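Local coordinates for probable threonyl-tRNA synthetase 1 (Aeropyrum pernix, PDB 3A32), which catalyses the ATP-dependent attachment of threonine to tRNA(Thr) and probably cannot deacylate mischarged seryl-tRNA(Thr), because it lacks the editing domain, at residues 196-199 with 200-203; 219-222 with 223-226; 451-454 with 455-459. All coordinates share one frame; numbering follows the deposited sequence.

Contact 1: residues 196-199 with 200-203. With SO4 (sulfate ion), chain C.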
loop_
_atom_site.group_PDB
_atom_site.type_symbol
_atom_site.label_atom_id
_atom_site.label_comp_id
_atom_site.label_asym_id
_atom_site.label_seq_id
_atom_site.Cartn_x
_atom_site.Cartn_y
_atom_site.Cartn_z
ATOM N N GLY A 196 18.253 6.959 17.555
ATOM C CA GLY A 196 19.611 6.444 17.667
ATOM C C GLY A 196 19.736 5.028 18.203
ATOM O O GLY A 196 19.135 4.649 19.239
ATOM N N VAL A 197 20.525 4.231 17.491
ATOM C CA VAL A 197 20.735 2.856 17.906
ATOM C C VAL A 197 22.213 2.756 18.258
ATOM O O VAL A 197 23.054 2.789 17.372
ATOM C CB VAL A 197 20.374 1.854 16.786
ATOM C CG1 VAL A 197 20.741 0.444 17.202
ATOM C CG2 VAL A 197 18.875 1.946 16.455
ATOM N N SER A 198 22.522 2.675 19.552
ATOM C CA SER A 198 23.942 2.603 19.982
ATOM C C SER A 198 24.048 1.790 21.250
ATOM O O SER A 198 23.023 1.350 21.792
ATOM C CB SER A 198 24.423 3.995 20.334
ATOM O OG SER A 198 23.756 4.387 21.523
ATOM N N SER A 199 25.285 1.649 21.742
ATOM C CA SER A 199 25.578 0.979 23.025
ATOM C C SER A 199 24.770 1.500 24.215
ATOM O O SER A 199 24.511 0.743 25.169
ATOM C CB SER A 199 27.097 1.006 23.342
ATOM O OG SER A 199 27.588 2.330 23.555
ATOM N N GLU A 200 24.332 2.759 24.147
ATOM C CA GLU A 200 23.592 3.380 25.247
ATOM C C GLU A 200 22.073 3.301 25.142
ATOM O O GLU A 200 21.354 3.593 26.126
ATOM C CB GLU A 200 24.044 4.835 25.463
ATOM C CG GLU A 200 25.068 5.051 26.633
ATOM C CD GLU A 200 24.403 5.139 28.052
ATOM O OE1 GLU A 200 23.697 6.167 28.349
ATOM O OE2 GLU A 200 24.619 4.190 28.884
ATOM N N THR A 201 21.571 2.892 23.986
ATOM C CA THR A 201 20.138 2.949 23.731
ATOM C C THR A 201 19.554 1.605 23.314
ATOM O O THR A 201 18.385 1.501 23.022
ATOM C CB THR A 201 19.766 3.994 22.652
ATOM O OG1 THR A 201 20.227 3.538 21.388
ATOM C CG2 THR A 201 20.399 5.358 22.942
ATOM N N PHE A 202 20.357 0.565 23.273
ATOM C CA PHE A 202 19.876 -0.639 22.571
ATOM C C PHE A 202 20.397 -1.900 23.250
ATOM O O PHE A 202 21.510 -1.907 23.774
ATOM C CB PHE A 202 20.209 -0.604 21.062
ATOM C CG PHE A 202 19.189 -1.317 20.196
ATOM C CD1 PHE A 202 18.007 -0.655 19.789
ATOM C CD2 PHE A 202 19.378 -2.661 19.830
ATOM C CE1 PHE A 202 17.043 -1.293 19.064
ATOM C CE2 PHE A 202 18.415 -3.323 19.063
ATOM C CZ PHE A 202 17.219 -2.603 18.657
ATOM N N LYS A 203 19.558 -2.930 23.238
ATOM C CA LYS A 203 19.860 -4.216 23.812
ATOM C C LYS A 203 19.367 -5.326 22.857
ATOM O O LYS A 203 18.282 -5.227 22.261
ATOM C CB LYS A 203 19.151 -4.290 25.197
ATOM C CG LYS A 203 19.331 -5.570 25.933
ATOM C CD LYS A 203 19.249 -5.424 27.467
ATOM C CE LYS A 203 17.855 -5.025 27.904
ATOM N NZ LYS A 203 17.671 -5.015 29.391
HETATM S S SO4 C . 18.728 -7.608 31.407
HETATM O O1 SO4 C . 19.544 -6.686 30.612
HETATM O O2 SO4 C . 19.406 -8.897 31.511
HETATM O O3 SO4 C . 18.609 -7.020 32.740
HETATM O O4 SO4 C . 17.400 -7.843 30.807
HETATM O O HOH W 1 23.757 -1.772 25.117
#
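Val197 and Phe202 form the packed side of this turn: Val197 CG1 lies over one face of the phenyl ring, offset toward its rim, in a CH-pi contact 4.2 Å from the ring centroid. The methyl reaches the ring because it stands anti to the backbone N (chi1 174°). Helix 174-191, through Leu189, and strand 260-268, through Met265, touch both residues, an apolar setting that suits a valine and a phenylalanine. The chain is turning from that helix into strand 202-207 of the mixed sheet of the class II synthetase core. Threonine suits the next place because its hydroxyl can both donate and accept: Thr201 OG1 donates to Gly196 O at 2.7 Å, from above the carbonyl plane, and accepts from Ser198 N at 3.1 Å. Ser198 O takes Thr201 N at 3.0 Å, and Ser198 OG receives Glu200 N at 3.1 Å. Toward solvent, around Ser199 and Glu200, the contact is looser. A water donates to both Ser199 O and Phe202 O, the Glu200 carboxylate leads away from the turn, and Lys203 NZ reaches O1 of a sulfate, probably from the crystallisation liquor, at 2.8 Å; NZ also makes a salt bridge with Glu275.

Contact 2: residues 219-222 with 223-226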
loop_
_atom_site.group_PDB
_atom_site.type_symbol
_atom_site.label_atom_id
_atom_site.label_comp_id
_atom_site.label_asym_id
_atom_site.label_seq_id
_atom_site.Cartn_x
_atom_site.Cartn_y
_atom_site.Cartn_z
ATOM N N MET A 219 10.739 -28.755 20.507
ATOM C CA MET A 219 10.671 -29.738 19.431
ATOM C C MET A 219 11.907 -29.693 18.507
ATOM O O MET A 219 12.632 -28.700 18.440
ATOM C CB MET A 219 9.379 -29.560 18.622
ATOM C CG MET A 219 9.374 -28.257 17.758
ATOM S SD MET A 219 8.233 -28.433 16.393
ATOM C CE MET A 219 9.031 -29.706 15.393
ATOM N N GLY A 220 12.135 -30.770 17.777
ATOM C CA GLY A 220 13.240 -30.802 16.835
ATOM C C GLY A 220 14.443 -31.534 17.393
ATOM O O GLY A 220 14.404 -32.122 18.506
ATOM N N SER A 221 15.528 -31.479 16.627
ATOM C CA SER A 221 16.690 -32.241 16.936
ATOM C C SER A 221 17.685 -31.317 17.627
ATOM O O SER A 221 17.630 -30.099 17.430
ATOM C CB SER A 221 17.271 -32.817 15.642
ATOM O OG SER A 221 17.623 -31.797 14.717
ATOM N N LYS A 222 18.577 -31.906 18.434
ATOM C CA LYS A 222 19.770 -31.222 18.953
ATOM C C LYS A 222 20.463 -30.389 17.868
ATOM O O LYS A 222 20.807 -29.231 18.093
ATOM C CB LYS A 222 20.802 -32.241 19.492
ATOM C CG LYS A 222 20.699 -32.592 20.966
ATOM C CD LYS A 222 21.956 -33.370 21.456
ATOM C CE LYS A 222 21.845 -34.922 21.250
ATOM N NZ LYS A 222 22.383 -35.406 19.914
ATOM N N GLU A 223 20.714 -31.007 16.713
ATOM C CA GLU A 223 21.473 -30.370 15.634
ATOM C C GLU A 223 20.870 -29.036 15.155
ATOM O O GLU A 223 21.576 -28.020 15.010
ATOM C CB GLU A 223 21.645 -31.363 14.466
ATOM C CG GLU A 223 22.585 -32.575 14.795
ATOM C CD GLU A 223 21.914 -33.770 15.525
ATOM O OE1 GLU A 223 20.665 -33.872 15.594
ATOM O OE2 GLU A 223 22.661 -34.646 16.031
ATOM N N GLU A 224 19.557 -29.050 14.939
ATOM C CA GLU A 224 18.762 -27.869 14.592
ATOM C C GLU A 224 18.922 -26.750 15.601
ATOM O O GLU A 224 19.259 -25.619 15.222
ATOM C CB GLU A 224 17.299 -28.256 14.490
ATOM C CG GLU A 224 16.959 -28.943 13.186
ATOM C CD GLU A 224 15.600 -29.586 13.261
ATOM O OE1 GLU A 224 15.511 -30.636 13.907
ATOM O OE2 GLU A 224 14.606 -29.030 12.724
ATOM N N TRP A 225 18.696 -27.078 16.887
ATOM C CA TRP A 225 18.772 -26.133 17.979
ATOM C C TRP A 225 20.200 -25.550 18.118
ATOM O O TRP A 225 20.399 -24.328 18.260
ATOM C CB TRP A 225 18.278 -26.826 19.266
ATOM C CG TRP A 225 16.767 -26.777 19.434
ATOM C CD1 TRP A 225 15.876 -27.760 19.135
ATOM C CD2 TRP A 225 15.986 -25.653 19.894
ATOM N NE1 TRP A 225 14.578 -27.332 19.394
ATOM C CE2 TRP A 225 14.621 -26.037 19.841
ATOM C CE3 TRP A 225 16.310 -24.360 20.323
ATOM C CZ2 TRP A 225 13.586 -25.188 20.225
ATOM C CZ3 TRP A 225 15.276 -23.513 20.730
ATOM C CH2 TRP A 225 13.930 -23.941 20.685
ATOM N N GLU A 226 21.202 -26.421 18.019
ATOM C CA GLU A 226 22.604 -26.015 18.092
ATOM C C GLU A 226 23.039 -25.146 16.942
ATOM O O GLU A 226 23.696 -24.175 17.166
ATOM C CB GLU A 226 23.516 -27.236 18.192
ATOM C CG GLU A 226 23.335 -27.920 19.544
ATOM C CD GLU A 226 24.244 -29.118 19.765
ATOM O OE1 GLU A 226 24.503 -29.875 18.800
ATOM O OE2 GLU A 226 24.669 -29.299 20.928
#
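A capping box opens helix 222-243, with Ser221 as N-cap and Glu224 three residues further on. Two donors of the serine converge on one carboxylate oxygen: Ser221 N meets Glu224 OE1 at 2.8 Å from above the carboxylate plane, while Ser221 OG donates at 2.5 Å to the same OE1, which receives it on its anti lone pair. The reciprocal bond, Glu224 N to Ser221 OG, is weak at 3.4 Å though fairly straight (165°). Serine suits the N-cap because its short hydroxyl, placed between the backbone N and the carbonyl carbon (chi1 59°), can face the first turn; glutamate has the length to reach back to the serine N-H, its chain extended beyond CG. Behind the box the indole of Trp225 reaches past the cap, and Trp225 NE1 donates to Met219 O at 2.6 Å, with the oxygen close to the ring plane. This bond, with an edge-to-face contact from Phe218, ties the buried ring to the preceding loop; Phe285 also packs edge-to-face with it. Ser221 O lies at the indole edge too and accepts Trp225 N at 3.2 Å, an i to i+4 bond that closes the first turn. On the exposed side Lys222 NZ and Glu223 OE2, 4.0 Å apart, make a long salt bridge. Glu224 OE2 binds Arg289 and Tyr294. With both oxygens engaged, the carboxylate is fixed in rotation, and its negative charge beside the helix N-terminus probably interacts favourably with the helix dipole.

Contact 3: residues 451-454 with 455-459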
loop_
_atom_site.group_PDB
_atom_site.type_symbol
_atom_site.label_atom_id
_atom_site.label_comp_id
_atom_site.label_asym_id
_atom_site.label_seq_id
_atom_site.Cartn_x
_atom_site.Cartn_y
_atom_site.Cartn_z
ATOM N N SER A 451 15.988 13.106 3.070
ATOM C CA SER A 451 17.208 12.458 2.633
ATOM C C SER A 451 17.429 11.082 3.258
ATOM O O SER A 451 17.740 10.123 2.550
ATOM C CB SER A 451 18.398 13.381 2.956
ATOM O OG SER A 451 19.471 12.914 2.211
ATOM N N PRO A 452 17.299 10.975 4.596
ATOM C CA PRO A 452 17.483 9.654 5.184
ATOM C C PRO A 452 16.455 8.623 4.654
ATOM O O PRO A 452 16.803 7.448 4.530
ATOM C CB PRO A 452 17.227 9.886 6.698
ATOM C CG PRO A 452 17.433 11.328 6.916
ATOM C CD PRO A 452 16.955 11.985 5.620
ATOM N N VAL A 453 15.216 9.043 4.377
ATOM C CA VAL A 453 14.215 8.125 3.855
ATOM C C VAL A 453 14.538 7.741 2.415
ATOM O O VAL A 453 14.368 6.577 2.058
ATOM C CB VAL A 453 12.743 8.608 4.038
ATOM C CG1 VAL A 453 11.780 7.801 3.158
ATOM C CG2 VAL A 453 12.313 8.456 5.491
ATOM N N ARG A 454 15.036 8.675 1.603
ATOM C CA ARG A 454 15.561 8.299 0.278
ATOM C C ARG A 454 16.656 7.237 0.285
ATOM O O ARG A 454 16.740 6.451 -0.655
ATOM C CB ARG A 454 16.130 9.498 -0.460
ATOM C CG ARG A 454 15.077 10.426 -1.001
ATOM C CD ARG A 454 15.629 11.298 -2.112
ATOM N NE ARG A 454 16.856 12.008 -1.738
ATOM C CZ ARG A 454 16.910 13.138 -1.022
ATOM N NH1 ARG A 454 15.788 13.714 -0.552
ATOM N NH2 ARG A 454 18.108 13.702 -0.792
ATOM N N SER A 455 17.513 7.229 1.296
ATOM C CA SER A 455 18.602 6.228 1.309
ATOM C C SER A 455 18.068 4.835 1.654
ATOM O O SER A 455 18.688 3.842 1.377
ATOM C CB SER A 455 19.780 6.619 2.225
ATOM O OG SER A 455 19.406 6.453 3.581
ATOM N N LEU A 456 16.901 4.784 2.274
ATOM C CA LEU A 456 16.234 3.523 2.577
ATOM C C LEU A 456 15.476 3.026 1.354
ATOM O O LEU A 456 15.588 1.874 0.987
ATOM C CB LEU A 456 15.216 3.727 3.700
ATOM C CG LEU A 456 15.645 3.955 5.134
ATOM C CD1 LEU A 456 14.343 4.077 5.964
ATOM C CD2 LEU A 456 16.497 2.828 5.657
ATOM N N SER A 457 14.693 3.901 0.730
ATOM C CA SER A 457 13.715 3.469 -0.273
ATOM C C SER A 457 13.873 4.011 -1.706
ATOM O O SER A 457 13.102 3.644 -2.614
ATOM C CB SER A 457 12.301 3.686 0.262
ATOM O OG SER A 457 12.188 5.011 0.722
ATOM N N GLY A 458 14.891 4.826 -1.932
ATOM C CA GLY A 458 15.118 5.388 -3.236
ATOM C C GLY A 458 14.291 6.648 -3.350
ATOM O O GLY A 458 14.770 7.657 -3.779
ATOM N N GLN A 459 13.036 6.595 -2.926
ATOM C CA GLN A 459 12.086 7.692 -3.165
ATOM C C GLN A 459 11.501 8.017 -1.804
ATOM O O GLN A 459 11.156 7.107 -1.048
ATOM C CB GLN A 459 10.998 7.222 -4.192
ATOM C CG GLN A 459 11.583 6.431 -5.472
ATOM C CD GLN A 459 10.519 5.947 -6.491
ATOM O OE1 GLN A 459 9.791 4.943 -6.271
ATOM N NE2 GLN A 459 10.439 6.673 -7.641
#
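The last turns of helix 435-457 run through Ser451 to Ser457 and end at Gly458, whose positive phi (86°) takes the chain out of the helix; the last i to i+4 bond, Gly458 N to Arg454 O, is 2.8 Å long. Glycine accepts this backbone conformation because it has no CB to press against the preceding carbonyl. The helix is kinked where the N atoms of Pro452 and Val453 make no bond to the preceding turn; the proline has no N-H to offer. The hydroxyl of Ser455 folds back onto the backbone: Ser455 OG donates to Pro452 O at 2.9 Å, tilted from the carbonyl plane, its chi1 of 74° swinging it back toward the previous turn. Val453 O accepts Ser457 N at 3.0 Å. Ser457 OG sits between two carbonyl oxygens, 3.0 Å from Val453 O and 2.9 Å from Gln459 O. Val453 CG1 packs on this OG at 3.7 Å. Val453 and Ser457 rest on Val58 of helix 48-65, while the apolar Leu456 turns to Phe62 of that helix and Leu187 of helix 174-191. The Arg454 guanidinium folds back with one face over Ser451 CA, 3.5 Å above the plane, and NH1 binds Glu447 O. The Ser455 hydroxyl thus gives Pro452 O a donor where the backbone N-H groups reach it only weakly, and the Gln459 amide, just beyond the helix end, bonds both to Lys61 of its own chain and to the backbone of Ala460 and Arg462 of the second subunit.

Overall arrangement
All three contacts are local turns or helix ends, met in order along the chain. Contact 1 leads into strand 202-207 and contact 2 starts helix 222-243, the next helix along the chain; both belong to the class II core, yet their centres lie 32 Å apart. Contact 3 ends helix 435-457. Its centre is 22 Å from that of contact 1, nearest atoms about 11 Å apart, and helix 174-191 touches both. Contacts 2 and 3 are the most widely separated, at 40 Å between centres. Contact 2 comes nearer the zinc site without touching it: the Met219 side chain is about 10 Å from that of the zinc ligand His310. Contacts 1 and 3 lie away from it.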